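Local coordinates for protein 2,3-bisphosphoglycerate-independent phosphoglycerate mutase (Pyrococcus horikoshii, PDB 2ZKT) that probably interconverts 2-phosphoglycerate and 3-phosphoglycerate in glycolysis as a metal-binding, bisphosphoglycerate-independent mutase of the alkaline phosphatase superfamily, at residues P235-F238 and T239-W242; M400-M404 and N405-K409. One frame throughout, in Å; residues are numbered along the deposited sequence.

Contact 1. Residues P235-F238 and T239-W242; sequences PMKF and TEQW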
loop_
_atom_site.group_PDB
_atom_site.type_symbol
_atom_site.label_atom_id
_atom_site.label_comp_id
_atom_site.label_asym_id
_atom_site.label_seq_id
_atom_site.Cartn_x
_atom_site.Cartn_y
_atom_site.Cartn_z
ATOM N N PRO B 235 12.906 16.362 -34.318
ATOM C CA PRO B 235 12.416 17.362 -35.278
ATOM C C PRO B 235 12.423 18.760 -34.657
ATOM O O PRO B 235 13.169 19.649 -35.082
ATOM C CB PRO B 235 10.990 16.877 -35.579
ATOM C CG PRO B 235 11.098 15.393 -35.428
ATOM C CD PRO B 235 11.933 15.259 -34.168
ATOM N N MET B 236 11.581 18.929 -33.638
ATOM C CA MET B 236 11.463 20.193 -32.925
ATOM C C MET B 236 11.293 19.928 -31.430
ATOM O O MET B 236 11.029 18.796 -31.012
ATOM C CB MET B 236 10.265 20.986 -33.463
ATOM C CG MET B 236 8.939 20.244 -33.403
ATOM S SD MET B 236 7.614 21.180 -34.209
ATOM C CE MET B 236 7.803 20.605 -35.903
ATOM N N LYS B 237 11.440 20.976 -30.624
ATOM C CA LYS B 237 11.307 20.831 -29.181
ATOM C C LYS B 237 9.840 20.618 -28.758
ATOM O O LYS B 237 8.901 20.909 -29.515
ATOM C CB LYS B 237 11.906 22.062 -28.481
ATOM C CG LYS B 237 13.169 22.591 -29.178
ATOM C CD LYS B 237 14.126 23.300 -28.218
ATOM C CE LYS B 237 14.941 22.293 -27.404
ATOM N NZ LYS B 237 15.905 22.946 -26.459
ATOM N N PHE B 238 9.667 20.087 -27.546
ATOM C CA PHE B 238 8.349 19.806 -26.972
ATOM C C PHE B 238 7.474 21.071 -26.989
ATOM O O PHE B 238 6.352 21.067 -27.511
ATOM C CB PHE B 238 8.528 19.316 -25.523
ATOM C CG PHE B 238 7.298 18.678 -24.924
ATOM C CD1 PHE B 238 7.056 17.313 -25.090
ATOM C CD2 PHE B 238 6.405 19.436 -24.165
ATOM C CE1 PHE B 238 5.945 16.702 -24.508
ATOM C CE2 PHE B 238 5.284 18.842 -23.575
ATOM C CZ PHE B 238 5.054 17.463 -23.745
ATOM N N THR B 239 8.015 22.149 -26.412
ATOM C CA THR B 239 7.334 23.444 -26.320
ATOM C C THR B 239 6.758 23.923 -27.646
ATOM O O THR B 239 5.596 24.340 -27.708
ATOM C CB THR B 239 8.295 24.544 -25.790
ATOM O OG1 THR B 239 9.542 24.467 -26.506
ATOM C CG2 THR B 239 8.551 24.371 -24.283
ATOM N N GLU B 240 7.557 23.866 -28.715
ATOM C CA GLU B 240 7.063 24.325 -30.010
ATOM C C GLU B 240 6.147 23.300 -30.661
ATOM O O GLU B 240 5.134 23.655 -31.275
ATOM C CB GLU B 240 8.229 24.680 -30.954
ATOM C CG GLU B 240 9.185 23.546 -31.275
ATOM C CD GLU B 240 10.299 23.980 -32.229
ATOM O OE1 GLU B 240 9.969 24.465 -33.341
ATOM O OE2 GLU B 240 11.498 23.838 -31.871
ATOM N N GLN B 241 6.488 22.023 -30.503
ATOM C CA GLN B 241 5.690 20.950 -31.092
ATOM C C GLN B 241 4.218 21.056 -30.663
ATOM O O GLN B 241 3.312 21.020 -31.497
ATOM C CB GLN B 241 6.277 19.596 -30.676
ATOM C CG GLN B 241 5.578 18.386 -31.266
ATOM C CD GLN B 241 6.234 17.078 -30.827
ATOM O OE1 GLN B 241 5.728 15.986 -31.112
ATOM N NE2 GLN B 241 7.370 17.183 -30.130
ATOM N N TRP B 242 3.995 21.220 -29.361
ATOM C CA TRP B 242 2.642 21.307 -28.817
ATOM C C TRP B 242 2.191 22.730 -28.467
ATOM O O TRP B 242 1.059 22.931 -28.015
ATOM C CB TRP B 242 2.530 20.404 -27.572
ATOM C CG TRP B 242 2.904 18.961 -27.845
ATOM C CD1 TRP B 242 4.093 18.341 -27.545
ATOM C CD2 TRP B 242 2.091 17.970 -28.505
ATOM N NE1 TRP B 242 4.070 17.031 -27.976
ATOM C CE2 TRP B 242 2.856 16.776 -28.568
ATOM C CE3 TRP B 242 0.793 17.978 -29.048
ATOM C CZ2 TRP B 242 2.362 15.591 -29.156
ATOM C CZ3 TRP B 242 0.298 16.802 -29.631
ATOM C CH2 TRP B 242 1.086 15.625 -29.678
#
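F238 and W242, one turn apart on the short helix 238-242, form the aromatic part of this local contact. The indole presents its edge to the face of the phenyl ring, with centroids 4.8 Å apart for the F238 ring and the W242 five-membered ring, and planes at 54°. CD1 of W242 does the touching: it stands over the centre of the F238 ring, 3.9 Å from F238 CE1.

Polar bonds start the helix. K237 is the N-cap and E240 the third helical residue. The E240 chain turns back over the helix start because its CG sits between its own backbone N and carbonyl carbon (chi1 60°), and OE2 takes the K237 N-H at 3.1 Å, met from above the carboxylate plane, 43° out of it. This is one half of a capping box; the lysine side chain offers no acceptor for the reciprocal bond. The negative charge beside the N-terminus would probably also be favoured by the helix dipole. Backbone bonds complete the turn, from Q241 N to K237 O (2.8 Å) and from W242 N to F238 O (3.0 Å).

Van der Waals contacts flank the cap. M236 CB lies 3.2 Å from E240 CD, while SD passes Q241 at 3.7 Å from its CA, the M236 and Q241 side chains crossing at about a right angle. On the other side of the K237 amide, K237 CG comes within 3.4 Å of E240 OE2.

In the fold, the contact spans the end of the loop after strand 222-229 and the start of helix 238-242. Y70 OH is hydrogen-bonded to M236 O. F238 is the buried residue, meeting the rings of F264 and of F296 on strand 296-301, and with W242 it packs on V397 and M401 of helix 396-403.

Contact 2. Residues M400-M404 and N405-K409; sequences MMDLM and NRSEK
R406 reaches across the last turn of helix 396-403, its methylenes lying against M404 and M401. This is the tight side: its CD and NE are both within reach of the M404 methyl, with M404 CE 3.8 Å from R406 NE, and its CB faces M401 SD at 4.1 Å. The chain is extended from CG to NE, with CG anti to the carbonyl carbon (chi1 -68°), which carries the guanidinium past the methionines to R5 O, hydrogen-bonded to NE, and to a long, weak ion pair with D295. With an alanine here, R5 O would probably lose this donor and the M404 methyl its cover.

The backbone beneath is a Schellman motif. N405 has positive phi (60°), and two bonds run back into the last turn: R406 N to M401 O at 2.8 Å, and N405 N to D402 O at 3.0 Å, the latter reached from above the carbonyl plane.

The solvent side is looser and polar. S407 OG donates to the anti lone pair of D402 OD1 at 2.7 Å, and a water lies within hydrogen-bonding distance of both D402 O (2.9 Å) and N405 OD1 (3.0 Å); N405 ND2 is held by L3 O.

The M401 and D402 carbonyls thus get donors from the chain itself, so the helix stop probably depends little on the exposed side chains, while R406 fastens the buried side to the N-terminal segment through R5.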
loop_
_atom_site.group_PDB
_atom_site.type_symbol
_atom_site.label_atom_id
_atom_site.label_comp_id
_atom_site.label_asym_id
_atom_site.label_seq_id
_atom_site.Cartn_x
_atom_site.Cartn_y
_atom_site.Cartn_z
ATOM N N MET B 400 -2.566 12.740 -23.952
ATOM C CA MET B 400 -2.756 13.752 -22.910
ATOM C C MET B 400 -3.083 15.073 -23.577
ATOM O O MET B 400 -3.998 15.781 -23.153
ATOM C CB MET B 400 -1.495 13.944 -22.063
ATOM C CG MET B 400 -1.292 12.907 -21.008
ATOM S SD MET B 400 0.236 13.188 -20.123
ATOM C CE MET B 400 -0.322 14.316 -18.828
ATOM N N MET B 401 -2.328 15.399 -24.626
ATOM C CA MET B 401 -2.530 16.653 -25.344
ATOM C C MET B 401 -3.923 16.721 -25.948
ATOM O O MET B 401 -4.533 17.791 -25.986
ATOM C CB MET B 401 -1.456 16.834 -26.430
ATOM C CG MET B 401 -0.072 17.224 -25.877
ATOM S SD MET B 401 -0.061 18.855 -25.069
ATOM C CE MET B 401 1.465 18.778 -24.093
ATOM N N ASP B 402 -4.437 15.574 -26.394
ATOM C CA ASP B 402 -5.776 15.541 -26.981
ATOM C C ASP B 402 -6.844 15.763 -25.902
ATOM O O ASP B 402 -7.829 16.466 -26.103
ATOM C CB ASP B 402 -5.988 14.195 -27.698
ATOM C CG ASP B 402 -7.328 14.187 -28.445
ATOM O OD1 ASP B 402 -7.539 15.075 -29.274
ATOM O OD2 ASP B 402 -8.129 13.283 -28.223
ATOM N N LEU B 403 -6.639 15.113 -24.727
ATOM C CA LEU B 403 -7.581 15.324 -23.632
ATOM C C LEU B 403 -7.538 16.782 -23.150
ATOM O O LEU B 403 -8.494 17.327 -22.605
ATOM C CB LEU B 403 -7.199 14.412 -22.464
ATOM C CG LEU B 403 -7.542 12.929 -22.705
ATOM C CD1 LEU B 403 -6.780 12.009 -21.751
ATOM C CD2 LEU B 403 -9.030 12.611 -22.499
ATOM N N MET B 404 -6.338 17.394 -23.335
ATOM C CA MET B 404 -6.144 18.800 -22.959
ATOM C C MET B 404 -6.648 19.754 -24.058
ATOM O O MET B 404 -6.545 20.968 -23.947
ATOM C CB MET B 404 -4.637 19.043 -22.750
ATOM C CG MET B 404 -4.066 18.472 -21.439
ATOM S SD MET B 404 -2.300 18.090 -21.550
ATOM C CE MET B 404 -1.622 19.757 -21.426
ATOM N N ASN B 405 -7.198 19.183 -25.132
ATOM C CA ASN B 405 -7.718 19.959 -26.262
ATOM C C ASN B 405 -6.631 20.813 -26.918
ATOM O O ASN B 405 -6.895 21.921 -27.390
ATOM C CB ASN B 405 -8.886 20.857 -25.809
ATOM C CG ASN B 405 -10.102 20.050 -25.377
ATOM O OD1 ASN B 405 -10.445 19.038 -26.004
ATOM N ND2 ASN B 405 -10.768 20.492 -24.313
ATOM N N ARG B 406 -5.409 20.289 -26.943
ATOM C CA ARG B 406 -4.284 20.995 -27.536
ATOM C C ARG B 406 -3.768 20.266 -28.772
ATOM O O ARG B 406 -2.673 20.549 -29.260
ATOM C CB ARG B 406 -3.156 21.147 -26.502
ATOM C CG ARG B 406 -3.516 22.092 -25.350
ATOM C CD ARG B 406 -2.413 22.145 -24.284
ATOM N NE ARG B 406 -2.846 22.932 -23.126
ATOM C CZ ARG B 406 -2.859 24.264 -23.080
ATOM N NH1 ARG B 406 -2.442 24.975 -24.125
ATOM N NH2 ARG B 406 -3.334 24.882 -22.001
ATOM N N SER B 407 -4.572 19.333 -29.284
ATOM C CA SER B 407 -4.204 18.564 -30.473
ATOM C C SER B 407 -4.740 19.181 -31.771
ATOM O O SER B 407 -5.863 19.706 -31.821
ATOM C CB SER B 407 -4.736 17.137 -30.355
ATOM O OG SER B 407 -6.150 17.149 -30.191
ATOM N N GLU B 408 -3.931 19.095 -32.827
ATOM C CA GLU B 408 -4.311 19.616 -34.135
ATOM C C GLU B 408 -4.562 18.440 -35.077
ATOM O O GLU B 408 -3.785 17.480 -35.114
ATOM C CB GLU B 408 -3.198 20.518 -34.693
ATOM C CG GLU B 408 -3.029 21.824 -33.927
ATOM C CD GLU B 408 -1.895 22.677 -34.470
ATOM O OE1 GLU B 408 -0.715 22.268 -34.347
ATOM O OE2 GLU B 408 -2.185 23.762 -35.026
ATOM N N LYS B 409 -5.646 18.524 -35.843
ATOM C CA LYS B 409 -6.007 17.456 -36.765
ATOM C C LYS B 409 -5.011 17.342 -37.918
ATOM O O LYS B 409 -4.218 18.253 -38.179
ATOM C CB LYS B 409 -7.419 17.686 -37.321
ATOM C CG LYS B 409 -7.481 18.697 -38.439
ATOM C CD LYS B 409 -8.921 19.096 -38.759
ATOM C CE LYS B 409 -9.527 19.925 -37.625
ATOM N NZ LYS B 409 -10.877 20.462 -37.967
HETATM O O HOH W 1 -9.251 17.544 -28.331
#

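Contact 1 begins a helix and contact 2 ends one, and the two helices pack on each other. With centres 14 Å apart, the contacts meet at M401, whose CG lies 3.4 Å from W242 CE3 and whose CE lies 3.8 Å from F238 CZ; F296 of strand 296-301 touches residues of both. Contact 1 is a surface turn with a single buried ring, and its start is capped by a carboxylate. Contact 2 is partly buried, with methionines facing the sheet, and its end is closed by two peptide amides, with one water at the rim. A salt bridge from E408, in the loop of contact 2, to K243, the residue after contact 1, joins the two regions a second time.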